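PDB 4V16: SVP1-like protein 2 from Kluyveromyces lactis, which probably binds phosphatidylinositol 3,5-bisphosphate through a beta-propeller domain and thereby associates with membranes in protein transport. Local coordinates for residues A[308-313]-A[319-324]; A[205-208]-A[213-216]; A[49-54]-A[79-84]. All coordinates share one frame; numbering follows the deposited sequence.

Contact 1 of 3, residues A[308-313]-A[319-324]; sequences KLNYND and WLQLNQ
N310 and W319 share one face of the sheet, and their first torsions decide how they overlap: CG of N310 stands anti to its carbonyl carbon (chi1 -73°), while the indole of W319 swings between its own backbone N and carbonyl carbon (chi1 88°). They belong to the antiparallel beta hairpin of strands 303-312 and 317-327, the two last strands of a beta-propeller blade. CB of N310 lies over the centre of the six-membered ring of W319, 3.3 Å from its centroid, a CH-pi contact, with the amide plane inclined 49° to the indole. The short aliphatic stem of asparagine suits the ring face, while its amide reaches on to Q321. N310 ND2 gives a weak hydrogen bond to Q321 OE1, which an extended glutamine chain carries forward on the same face of the sheet.

The backbone fixes the register. N310 and W319 form one hydrogen-bonded pair, with N310 N 3.0 Å from W319 O, and K308 and Q321 form another. Between them L309 and L320 make a non-hydrogen-bonded pair whose side chains turn to the other face. Both leucines are buried against C271 of strand 271-274, in the preceding blade, a place suited to branched aliphatic groups. Across the hairpin, CD1 of L309 meets CD2 of L320 at 3.9 Å.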
ATOM      1  N   LYS A 308      -8.156 -17.020  -7.122  1.00 36.67           N
ATOM      2  CA  LYS A 308      -7.518 -18.198  -6.539  1.00 38.33           C
ATOM      3  C   LYS A 308      -6.230 -18.510  -7.293  1.00 35.72           C
ATOM      4  O   LYS A 308      -6.216 -18.553  -8.523  1.00 37.37           O
ATOM      5  CB  LYS A 308      -8.457 -19.408  -6.572  1.00 38.48           C
ATOM      6  CG  LYS A 308      -7.871 -20.679  -5.948  1.00 33.53           C
ATOM      7  CD  LYS A 308      -7.683 -20.539  -4.439  1.00 52.79           C
ATOM      8  CE  LYS A 308      -6.880 -21.694  -3.855  1.00 58.50           C
ATOM      9  NZ  LYS A 308      -7.572 -23.006  -3.999  1.00 57.83           N
ATOM     10  N   LEU A 309      -5.151 -18.723  -6.547  1.00 36.45           N
ATOM     11  CA  LEU A 309      -3.865 -19.072  -7.137  1.00 36.39           C
ATOM     12  C   LEU A 309      -3.679 -20.584  -7.104  1.00 37.29           C
ATOM     13  O   LEU A 309      -3.296 -21.147  -6.079  1.00 43.75           O
ATOM     14  CB  LEU A 309      -2.727 -18.368  -6.394  1.00 39.43           C
ATOM     15  CG  LEU A 309      -1.310 -18.594  -6.925  1.00 33.85           C
ATOM     16  CD1 LEU A 309      -1.190 -18.184  -8.384  1.00 38.30           C
ATOM     17  CD2 LEU A 309      -0.305 -17.829  -6.078  1.00 38.65           C
ATOM     18  N   ASN A 310      -3.957 -21.234  -8.230  1.00 39.80           N
ATOM     19  CA  ASN A 310      -3.917 -22.692  -8.314  1.00 43.31           C
ATOM     20  C   ASN A 310      -2.538 -23.224  -8.687  1.00 36.39           C
ATOM     21  O   ASN A 310      -1.740 -22.520  -9.305  1.00 38.60           O
ATOM     22  CB  ASN A 310      -4.947 -23.187  -9.329  1.00 43.22           C
ATOM     23  CG  ASN A 310      -6.370 -23.078  -8.819  1.00 43.49           C
ATOM     24  OD1 ASN A 310      -6.654 -23.394  -7.663  1.00 52.54           O
ATOM     25  ND2 ASN A 310      -7.273 -22.627  -9.681  1.00 41.33           N
ATOM     26  N   TYR A 311      -2.273 -24.472  -8.312  1.00 44.36           N
ATOM     27  CA  TYR A 311      -1.002 -25.121  -8.611  1.00 43.97           C
ATOM     28  C   TYR A 311      -1.212 -26.583  -8.987  1.00 47.51           C
ATOM     29  O   TYR A 311      -1.887 -27.327  -8.274  1.00 47.13           O
ATOM     30  CB  TYR A 311      -0.051 -25.023  -7.416  1.00 39.47           C
ATOM     31  CG  TYR A 311       1.305 -25.646  -7.664  1.00 45.76           C
ATOM     32  CD1 TYR A 311       2.225 -25.036  -8.506  1.00 45.26           C
ATOM     33  CD2 TYR A 311       1.669 -26.842  -7.054  1.00 52.54           C
ATOM     34  CE1 TYR A 311       3.466 -25.598  -8.739  1.00 48.42           C
ATOM     35  CE2 TYR A 311       2.910 -27.411  -7.280  1.00 49.28           C
ATOM     36  CZ  TYR A 311       3.804 -26.785  -8.124  1.00 52.02           C
ATOM     37  OH  TYR A 311       5.042 -27.339  -8.358  1.00 53.34           O
ATOM     38  N   ASN A 312      -0.634 -26.979 -10.116  1.00 51.77           N
ATOM     39  CA  ASN A 312      -0.658 -28.367 -10.557  1.00 53.33           C
ATOM     40  C   ASN A 312       0.669 -29.045 -10.229  1.00 60.62           C
ATOM     41  O   ASN A 312       1.680 -28.803 -10.889  1.00 54.05           O
ATOM     42  CB  ASN A 312      -0.945 -28.444 -12.057  1.00 59.93           C
ATOM     43  CG  ASN A 312      -1.048 -29.869 -12.562  1.00 64.06           C
ATOM     44  OD1 ASN A 312      -1.151 -30.816 -11.780  1.00 66.12           O
ATOM     45  ND2 ASN A 312      -1.029 -30.029 -13.879  1.00 63.09           N
ATOM     46  N   ASP A 313       0.658 -29.890  -9.202  1.00 67.39           N
ATOM     47  CA  ASP A 313       1.876 -30.540  -8.728  1.00 68.17           C
ATOM     48  C   ASP A 313       2.423 -31.536  -9.749  1.00 73.27           C
ATOM     49  O   ASP A 313       3.616 -31.847  -9.745  1.00 72.24           O
ATOM     50  CB  ASP A 313       1.614 -31.238  -7.403  1.00 56.44           C
ATOM     51  N   TRP A 319      -1.544 -21.256 -12.126  1.00 36.62           N
ATOM     52  CA  TRP A 319      -2.497 -20.528 -12.958  1.00 37.36           C
ATOM     53  C   TRP A 319      -3.520 -19.793 -12.093  1.00 35.96           C
ATOM     54  O   TRP A 319      -3.924 -20.280 -11.035  1.00 36.34           O
ATOM     55  CB  TRP A 319      -3.193 -21.477 -13.944  1.00 30.16           C
ATOM     56  CG  TRP A 319      -4.437 -22.144 -13.430  1.00 37.23           C
ATOM     57  CD1 TRP A 319      -5.704 -21.629 -13.420  1.00 41.22           C
ATOM     58  CD2 TRP A 319      -4.538 -23.460 -12.874  1.00 37.19           C
ATOM     59  NE1 TRP A 319      -6.583 -22.539 -12.885  1.00 38.13           N
ATOM     60  CE2 TRP A 319      -5.893 -23.672 -12.542  1.00 43.04           C
ATOM     61  CE3 TRP A 319      -3.616 -24.479 -12.620  1.00 39.79           C
ATOM     62  CZ2 TRP A 319      -6.345 -24.858 -11.969  1.00 47.43           C
ATOM     63  CZ3 TRP A 319      -4.066 -25.656 -12.050  1.00 44.71           C
ATOM     64  CH2 TRP A 319      -5.418 -25.836 -11.731  1.00 44.98           C
ATOM     65  N   LEU A 320      -3.924 -18.612 -12.553  1.00 34.25           N
ATOM     66  CA  LEU A 320      -4.872 -17.774 -11.827  1.00 28.08           C
ATOM     67  C   LEU A 320      -6.305 -18.006 -12.295  1.00 28.77           C
ATOM     68  O   LEU A 320      -6.553 -18.263 -13.473  1.00 31.86           O
ATOM     69  CB  LEU A 320      -4.510 -16.297 -11.996  1.00 29.08           C
ATOM     70  CG  LEU A 320      -3.356 -15.779 -11.140  1.00 31.97           C
ATOM     71  CD1 LEU A 320      -2.855 -14.449 -11.680  1.00 29.27           C
ATOM     72  CD2 LEU A 320      -3.796 -15.638  -9.690  1.00 30.67           C
ATOM     73  N   GLN A 321      -7.244 -17.902 -11.359  1.00 29.41           N
ATOM     74  CA  GLN A 321      -8.658 -18.089 -11.652  1.00 33.71           C
ATOM     75  C   GLN A 321      -9.498 -17.036 -10.937  1.00 39.27           C
ATOM     76  O   GLN A 321      -9.385 -16.863  -9.723  1.00 37.53           O
ATOM     77  CB  GLN A 321      -9.106 -19.491 -11.235  1.00 36.15           C
ATOM     78  CG  GLN A 321     -10.496 -19.873 -11.715  1.00 46.17           C
ATOM     79  CD  GLN A 321     -10.983 -21.179 -11.113  1.00 61.32           C
ATOM     80  OE1 GLN A 321     -10.412 -21.683 -10.144  1.00 55.08           O
ATOM     81  NE2 GLN A 321     -12.046 -21.734 -11.686  1.00 71.83           N
ATOM     82  N   LEU A 322     -10.336 -16.338 -11.697  1.00 39.17           N
ATOM     83  CA  LEU A 322     -11.235 -15.336 -11.136  1.00 30.19           C
ATOM     84  C   LEU A 322     -12.532 -15.995 -10.686  1.00 37.94           C
ATOM     85  O   LEU A 322     -13.385 -16.327 -11.508  1.00 41.72           O
ATOM     86  CB  LEU A 322     -11.522 -14.237 -12.162  1.00 31.36           C
ATOM     87  CG  LEU A 322     -12.515 -13.150 -11.746  1.00 38.47           C
ATOM     88  CD1 LEU A 322     -12.044 -12.427 -10.494  1.00 42.48           C
ATOM     89  CD2 LEU A 322     -12.729 -12.160 -12.879  1.00 37.55           C
ATOM     90  N   ASN A 323     -12.675 -16.183  -9.377  1.00 43.84           N
ATOM     91  CA  ASN A 323     -13.833 -16.877  -8.821  1.00 41.26           C
ATOM     92  C   ASN A 323     -15.074 -15.994  -8.708  1.00 37.56           C
ATOM     93  O   ASN A 323     -16.095 -16.272  -9.337  1.00 49.91           O
ATOM     94  CB  ASN A 323     -13.491 -17.449  -7.443  1.00 48.80           C
ATOM     95  CG  ASN A 323     -12.587 -18.667  -7.523  1.00 53.06           C
ATOM     96  OD1 ASN A 323     -12.566 -19.378  -8.530  1.00 47.72           O
ATOM     97  ND2 ASN A 323     -11.839 -18.919  -6.454  1.00 47.08           N
ATOM     98  N   GLN A 324     -14.981 -14.936  -7.906  1.00 41.30           N
ATOM     99  CA  GLN A 324     -16.130 -14.076  -7.629  1.00 42.36           C
ATOM    100  C   GLN A 324     -15.856 -12.619  -7.987  1.00 39.87           C
ATOM    101  O   GLN A 324     -14.709 -12.171  -8.000  1.00 40.51           O
ATOM    102  CB  GLN A 324     -16.524 -14.188  -6.164  1.00 42.04           C
TER

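Contact 2 of 3, residues A[205-208]-A[213-216]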
ATOM      1  N   ARG A 205      12.946  -5.204  -8.771  1.00 37.03           N
ATOM      2  CA  ARG A 205      14.066  -5.669  -7.958  1.00 35.54           C
ATOM      3  C   ARG A 205      13.664  -5.861  -6.501  1.00 32.94           C
ATOM      4  O   ARG A 205      12.791  -5.161  -5.991  1.00 33.93           O
ATOM      5  CB  ARG A 205      15.232  -4.684  -8.049  1.00 33.41           C
ATOM      6  CG  ARG A 205      15.783  -4.515  -9.457  1.00 32.77           C
ATOM      7  CD  ARG A 205      17.241  -4.084  -9.432  1.00 41.75           C
ATOM      8  NE  ARG A 205      17.827  -4.060 -10.771  1.00 48.65           N
ATOM      9  CZ  ARG A 205      17.993  -2.968 -11.516  1.00 51.46           C
ATOM     10  NH1 ARG A 205      17.625  -1.773 -11.069  1.00 44.66           N
ATOM     11  NH2 ARG A 205      18.538  -3.072 -12.721  1.00 53.32           N
ATOM     12  N   VAL A 206      14.310  -6.823  -5.845  1.00 39.24           N
ATOM     13  CA  VAL A 206      14.062  -7.120  -4.437  1.00 38.58           C
ATOM     14  C   VAL A 206      15.359  -6.999  -3.640  1.00 36.86           C
ATOM     15  O   VAL A 206      16.368  -7.605  -3.997  1.00 38.76           O
ATOM     16  CB  VAL A 206      13.479  -8.532  -4.251  1.00 35.07           C
ATOM     17  CG1 VAL A 206      13.203  -8.812  -2.778  1.00 38.11           C
ATOM     18  CG2 VAL A 206      12.205  -8.689  -5.067  1.00 32.52           C
ATOM     19  N   PHE A 207      15.321  -6.221  -2.561  1.00 39.29           N
ATOM     20  CA  PHE A 207      16.498  -5.982  -1.729  1.00 39.46           C
ATOM     21  C   PHE A 207      16.261  -6.397  -0.281  1.00 44.42           C
ATOM     22  O   PHE A 207      15.124  -6.391   0.197  1.00 38.36           O
ATOM     23  CB  PHE A 207      16.893  -4.505  -1.766  1.00 35.97           C
ATOM     24  CG  PHE A 207      17.163  -3.979  -3.144  1.00 38.21           C
ATOM     25  CD1 PHE A 207      16.141  -3.438  -3.905  1.00 38.17           C
ATOM     26  CD2 PHE A 207      18.442  -4.011  -3.671  1.00 35.15           C
ATOM     27  CE1 PHE A 207      16.389  -2.947  -5.173  1.00 38.30           C
ATOM     28  CE2 PHE A 207      18.694  -3.523  -4.937  1.00 33.34           C
ATOM     29  CZ  PHE A 207      17.667  -2.989  -5.689  1.00 34.76           C
ATOM     30  N   GLN A 208      17.340  -6.752   0.413  1.00 41.76           N
ATOM     31  CA  GLN A 208      17.290  -6.994   1.853  1.00 46.47           C
ATOM     32  C   GLN A 208      17.363  -5.677   2.619  1.00 41.41           C
ATOM     33  O   GLN A 208      18.246  -4.859   2.373  1.00 45.52           O
ATOM     34  CB  GLN A 208      18.434  -7.910   2.291  1.00 54.58           C
ATOM     35  CG  GLN A 208      18.128  -9.392   2.180  1.00 61.88           C
ATOM     36  CD  GLN A 208      19.296 -10.262   2.604  1.00 69.84           C
ATOM     37  OE1 GLN A 208      20.124  -9.855   3.421  1.00 76.09           O
ATOM     38  NE2 GLN A 208      19.371 -11.465   2.047  1.00 65.32           N
ATOM     39  N   VAL A 213      21.266  -5.562  -0.095  1.00 47.34           N
ATOM     40  CA  VAL A 213      21.754  -6.450  -1.146  1.00 49.09           C
ATOM     41  C   VAL A 213      20.615  -6.943  -2.033  1.00 42.30           C
ATOM     42  O   VAL A 213      19.551  -7.325  -1.547  1.00 38.96           O
ATOM     43  CB  VAL A 213      22.505  -7.671  -0.566  1.00 50.32           C
ATOM     44  CG1 VAL A 213      23.842  -7.241   0.008  1.00 51.82           C
ATOM     45  CG2 VAL A 213      21.662  -8.395   0.484  1.00 55.52           C
ATOM     46  N   LEU A 214      20.851  -6.925  -3.340  1.00 39.49           N
ATOM     47  CA  LEU A 214      19.868  -7.393  -4.307  1.00 37.54           C
ATOM     48  C   LEU A 214      19.622  -8.890  -4.157  1.00 43.31           C
ATOM     49  O   LEU A 214      20.495  -9.707  -4.450  1.00 47.21           O
ATOM     50  CB  LEU A 214      20.333  -7.080  -5.731  1.00 35.79           C
ATOM     51  CG  LEU A 214      19.399  -7.517  -6.862  1.00 38.04           C
ATOM     52  CD1 LEU A 214      18.138  -6.672  -6.866  1.00 41.13           C
ATOM     53  CD2 LEU A 214      20.107  -7.433  -8.201  1.00 40.20           C
ATOM     54  N   VAL A 215      18.424  -9.243  -3.704  1.00 45.46           N
ATOM     55  CA  VAL A 215      18.037 -10.640  -3.567  1.00 42.62           C
ATOM     56  C   VAL A 215      17.604 -11.214  -4.911  1.00 43.71           C
ATOM     57  O   VAL A 215      18.034 -12.302  -5.294  1.00 49.99           O
ATOM     58  CB  VAL A 215      16.887 -10.811  -2.553  1.00 48.41           C
ATOM     59  CG1 VAL A 215      16.436 -12.269  -2.482  1.00 62.24           C
ATOM     60  CG2 VAL A 215      17.316 -10.323  -1.183  1.00 51.07           C
ATOM     61  N   ARG A 216      16.750 -10.484  -5.622  1.00 39.88           N
ATOM     62  CA  ARG A 216      16.208 -10.975  -6.883  1.00 40.01           C
ATOM     63  C   ARG A 216      15.867  -9.847  -7.850  1.00 37.68           C
ATOM     64  O   ARG A 216      15.679  -8.699  -7.449  1.00 38.82           O
ATOM     65  CB  ARG A 216      14.959 -11.817  -6.631  1.00 42.93           C
ATOM     66  CG  ARG A 216      14.887 -13.090  -7.463  1.00 53.07           C
ATOM     67  CD  ARG A 216      14.748 -14.312  -6.582  1.00 55.52           C
ATOM     68  NE  ARG A 216      15.787 -14.375  -5.553  1.00 74.22           N
ATOM     69  CZ  ARG A 216      15.959 -15.395  -4.714  1.00 81.55           C
ATOM     70  NH1 ARG A 216      15.167 -16.458  -4.777  1.00 83.63           N
ATOM     71  NH2 ARG A 216      16.928 -15.356  -3.810  1.00 77.16           N
TER
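V206 faces two residues at once, V215 and R216, which makes this hairpin pairing a classic beta bulge. V206 O accepts V215 N at 2.6 Å and, more weakly, R216 N. V206 N donates to R216 O at 2.8 Å. V215 takes a nearly helical backbone (phi -80°, psi -48°), which squeezes an extra residue into its strand. Beyond the bulge Q208 N bonds to V213 O.

On one face, the CD1 methyl of L214 rests over the F207 ring, toward its rim, 4.1 Å from the centroid. L214 has CG anti to the backbone N (chi1 180°), and from there its CD1 also reaches R205 CB at 3.7 Å, so the leucine bridges an aromatic face and an arginine's aliphatic stem. V206, branched at CB as suits extended chain, touches V215 through V206 CG1 and V215 CB. R216 NE turns back to V215 O at 3.1 Å, and R205 NH1 is held by A177 O.

The bulge lies in WD repeat 1, between strand 203-208 and the blade's outermost strand, 214-219. On its other side strand 203-208 pairs antiparallel with 193-198 (R205 with T196, F207 with V194), whose M193 touches V206 and V215.

Contact 3 of 3, residues A[49-54]-A[79-84]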
ATOM      1  N   MET A  49     -18.578  -1.399   9.692  1.00 37.69           N
ATOM      2  CA  MET A  49     -19.139  -0.180  10.267  1.00 42.10           C
ATOM      3  C   MET A  49     -19.159   0.972   9.266  1.00 38.99           C
ATOM      4  O   MET A  49     -18.498   0.924   8.228  1.00 41.53           O
ATOM      5  CB  MET A  49     -18.349   0.230  11.512  1.00 44.16           C
ATOM      6  CG  MET A  49     -17.047   0.972  11.241  1.00 49.56           C
ATOM      7  SD  MET A  49     -17.141   2.674  11.835  1.00 58.80           S
ATOM      8  CE  MET A  49     -16.684   3.592  10.369  1.00 47.74           C
ATOM      9  N   SER A  50     -19.914   2.013   9.604  1.00 40.34           N
ATOM     10  CA  SER A  50     -20.023   3.205   8.772  1.00 41.62           C
ATOM     11  C   SER A  50     -20.246   4.430   9.651  1.00 42.10           C
ATOM     12  O   SER A  50     -20.967   4.364  10.647  1.00 48.49           O
ATOM     13  CB  SER A  50     -21.163   3.061   7.764  1.00 42.23           C
ATOM     14  OG  SER A  50     -21.333   4.254   7.020  1.00 51.63           O
ATOM     15  N   GLN A  51     -19.624   5.544   9.275  1.00 40.49           N
ATOM     16  CA  GLN A  51     -19.677   6.767  10.070  1.00 45.22           C
ATOM     17  C   GLN A  51     -19.910   7.987   9.188  1.00 47.50           C
ATOM     18  O   GLN A  51     -19.090   8.299   8.322  1.00 47.79           O
ATOM     19  CB  GLN A  51     -18.379   6.938  10.864  1.00 45.36           C
ATOM     20  CG  GLN A  51     -18.288   8.227  11.672  1.00 46.42           C
ATOM     21  CD  GLN A  51     -19.341   8.310  12.758  1.00 49.53           C
ATOM     22  OE1 GLN A  51     -19.511   7.378  13.543  1.00 46.86           O
ATOM     23  NE2 GLN A  51     -20.056   9.428  12.807  1.00 48.47           N
ATOM     24  N   GLU A  52     -21.025   8.675   9.417  1.00 49.58           N
ATOM     25  CA  GLU A  52     -21.310   9.918   8.711  1.00 47.69           C
ATOM     26  C   GLU A  52     -20.200  10.922   8.992  1.00 54.05           C
ATOM     27  O   GLU A  52     -19.897  11.224  10.146  1.00 57.19           O
ATOM     28  CB  GLU A  52     -22.659  10.477   9.125  1.00 45.49           C
ATOM     29  N   MET A  53     -19.587  11.425   7.926  1.00 57.19           N
ATOM     30  CA  MET A  53     -18.420  12.282   8.052  1.00 54.68           C
ATOM     31  C   MET A  53     -18.145  13.018   6.743  1.00 62.66           C
ATOM     32  O   MET A  53     -17.655  12.415   5.785  1.00 56.34           O
ATOM     33  CB  MET A  53     -17.198  11.449   8.453  1.00 54.58           C
ATOM     34  CG  MET A  53     -15.942  12.264   8.728  1.00 59.66           C
ATOM     35  SD  MET A  53     -16.113  13.374  10.138  1.00 61.61           S
ATOM     36  CE  MET A  53     -16.225  12.205  11.490  1.00 52.82           C
ATOM     37  N   PRO A  54     -18.464  14.323   6.692  1.00 69.71           N
ATOM     38  CA  PRO A  54     -18.125  15.111   5.506  1.00 71.41           C
ATOM     39  C   PRO A  54     -16.665  15.573   5.521  1.00 69.58           C
ATOM     40  O   PRO A  54     -16.031  15.606   6.577  1.00 70.61           O
ATOM     41  CB  PRO A  54     -19.084  16.298   5.596  1.00 66.74           C
ATOM     42  CG  PRO A  54     -19.260  16.503   7.057  1.00 67.00           C
ATOM     43  CD  PRO A  54     -19.182  15.132   7.695  1.00 65.63           C
ATOM     44  N   HIS A  79      -6.986  14.072  11.684  1.00 38.57           N
ATOM     45  CA  HIS A  79      -7.732  13.598  12.846  1.00 41.06           C
ATOM     46  C   HIS A  79      -7.323  12.181  13.229  1.00 37.18           C
ATOM     47  O   HIS A  79      -6.958  11.382  12.370  1.00 36.59           O
ATOM     48  CB  HIS A  79      -9.237  13.629  12.570  1.00 38.67           C
ATOM     49  CG  HIS A  79      -9.766  14.987  12.233  1.00 40.56           C
ATOM     50  ND1 HIS A  79     -10.492  15.746  13.127  1.00 42.40           N
ATOM     51  CD2 HIS A  79      -9.683  15.720  11.099  1.00 40.31           C
ATOM     52  CE1 HIS A  79     -10.829  16.888  12.557  1.00 44.75           C
ATOM     53  NE2 HIS A  79     -10.350  16.898  11.326  1.00 48.54           N
ATOM     54  N   ILE A  80      -7.382  11.887  14.525  1.00 35.19           N
ATOM     55  CA  ILE A  80      -7.296  10.517  15.015  1.00 36.66           C
ATOM     56  C   ILE A  80      -8.631  10.178  15.669  1.00 38.66           C
ATOM     57  O   ILE A  80      -8.910  10.590  16.795  1.00 42.28           O
ATOM     58  CB  ILE A  80      -6.143  10.316  16.017  1.00 40.12           C
ATOM     59  CG1 ILE A  80      -4.806  10.739  15.400  1.00 42.17           C
ATOM     60  CG2 ILE A  80      -6.078   8.863  16.469  1.00 36.42           C
ATOM     61  CD1 ILE A  80      -4.393   9.930  14.185  1.00 35.21           C
ATOM     62  N   TRP A  81      -9.450   9.427  14.942  1.00 37.17           N
ATOM     63  CA  TRP A  81     -10.826   9.151  15.336  1.00 37.95           C
ATOM     64  C   TRP A  81     -10.928   7.867  16.160  1.00 40.04           C
ATOM     65  O   TRP A  81     -10.345   6.842  15.808  1.00 37.56           O
ATOM     66  CB  TRP A  81     -11.700   9.058  14.080  1.00 38.59           C
ATOM     67  CG  TRP A  81     -13.157   8.773  14.314  1.00 40.27           C
ATOM     68  CD1 TRP A  81     -13.780   7.561  14.232  1.00 37.98           C
ATOM     69  CD2 TRP A  81     -14.175   9.726  14.638  1.00 42.66           C
ATOM     70  NE1 TRP A  81     -15.122   7.699  14.495  1.00 35.87           N
ATOM     71  CE2 TRP A  81     -15.390   9.019  14.748  1.00 42.60           C
ATOM     72  CE3 TRP A  81     -14.177  11.107  14.853  1.00 42.81           C
ATOM     73  CZ2 TRP A  81     -16.593   9.647  15.062  1.00 50.15           C
ATOM     74  CZ3 TRP A  81     -15.373  11.729  15.166  1.00 55.21           C
ATOM     75  CH2 TRP A  81     -16.564  10.999  15.268  1.00 52.75           C
ATOM     76  N   ASP A  82     -11.660   7.941  17.268  1.00 37.19           N
ATOM     77  CA  ASP A  82     -11.928   6.772  18.096  1.00 34.82           C
ATOM     78  C   ASP A  82     -13.252   6.155  17.657  1.00 40.52           C
ATOM     79  O   ASP A  82     -14.294   6.809  17.685  1.00 41.62           O
ATOM     80  CB  ASP A  82     -11.964   7.154  19.576  1.00 43.11           C
ATOM     81  CG  ASP A  82     -11.946   5.945  20.497  1.00 39.57           C
ATOM     82  OD1 ASP A  82     -12.591   4.930  20.169  1.00 34.24           O
ATOM     83  OD2 ASP A  82     -11.280   6.011  21.552  1.00 45.18           O
ATOM     84  N   ASP A  83     -13.201   4.888  17.263  1.00 42.02           N
ATOM     85  CA  ASP A  83     -14.330   4.235  16.610  1.00 41.12           C
ATOM     86  C   ASP A  83     -15.431   3.813  17.586  1.00 44.89           C
ATOM     87  O   ASP A  83     -16.575   3.602  17.176  1.00 40.06           O
ATOM     88  CB  ASP A  83     -13.831   3.015  15.827  1.00 47.15           C
ATOM     89  CG  ASP A  83     -14.876   2.455  14.886  1.00 60.18           C
ATOM     90  OD1 ASP A  83     -15.807   3.201  14.514  1.00 72.33           O
ATOM     91  OD2 ASP A  83     -14.759   1.268  14.511  1.00 57.59           O
ATOM     92  N   VAL A  84     -15.092   3.683  18.866  1.00 41.21           N
ATOM     93  CA  VAL A  84     -16.074   3.283  19.873  1.00 40.11           C
ATOM     94  C   VAL A  84     -16.577   4.507  20.637  1.00 40.30           C
ATOM     95  O   VAL A  84     -17.770   4.615  20.926  1.00 42.72           O
ATOM     96  CB  VAL A  84     -15.494   2.234  20.863  1.00 42.01           C
ATOM     97  CG1 VAL A  84     -14.224   2.728  21.532  1.00 49.57           C
ATOM     98  CG2 VAL A  84     -16.532   1.848  21.903  1.00 46.60           C
TER
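M53 and W81 reach toward each other from the two segments, the methionine ending methyl-first on the indole. CE of M53 stands over one face of the six-membered ring, offset toward the rim, 4.0 Å from the centroid in a CH-pi contact. CG of M53 is anti to the backbone N (chi1 -175°), and later bends at chi2 and chi3 bring CE onto the ring; a flexible, unbranched thioether suits such a fit. Q51 crosses W81 at about a right angle, its amide plane 49° from the indole and its CD 3.8 Å from W81 CZ2, an oblique approach. That amide is steadied by its own strand, since Q51 NE2 donates to E52 O at 3.2 Å.

At the other end M49 and D83 run alongside each other, pointing opposite ways, sulfur beside carboxylate. D83 follows D82, whose OD1 accepts V84 N in an Asx turn that closes strand 77-82; aspartate, with a short chain and an acceptor, fits that job.

F37 lies beside M49, Q51 and M53, and F70 beside M53 and W81. No hydrogen bond links the two segments: strand 46-52 is the outermost of one four-stranded blade and strand 77-82 an inner strand of the next, so side chains alone join them, the blade-to-blade packing of a beta-propeller.

Contacts 1 and 2 each lie within a single blade, joining its last two strands through backbone hydrogen bonds; contact 3 joins two successive blades by side chains alone. All three lie well out from the centre of the chain. Contacts 1 and 2 are partly buried, whereas contact 3 is a surface contact, though W81 in it is buried. The hairpins differ in regularity: contact 1 keeps its register while contact 2 shifts by one residue. Each contact sets a carbon over an aromatic face, drawn from asparagine, leucine and methionine respectively. None touches another; contacts 2 and 3 lie on opposite sides of the chain's centre, their centres about 40 Å apart.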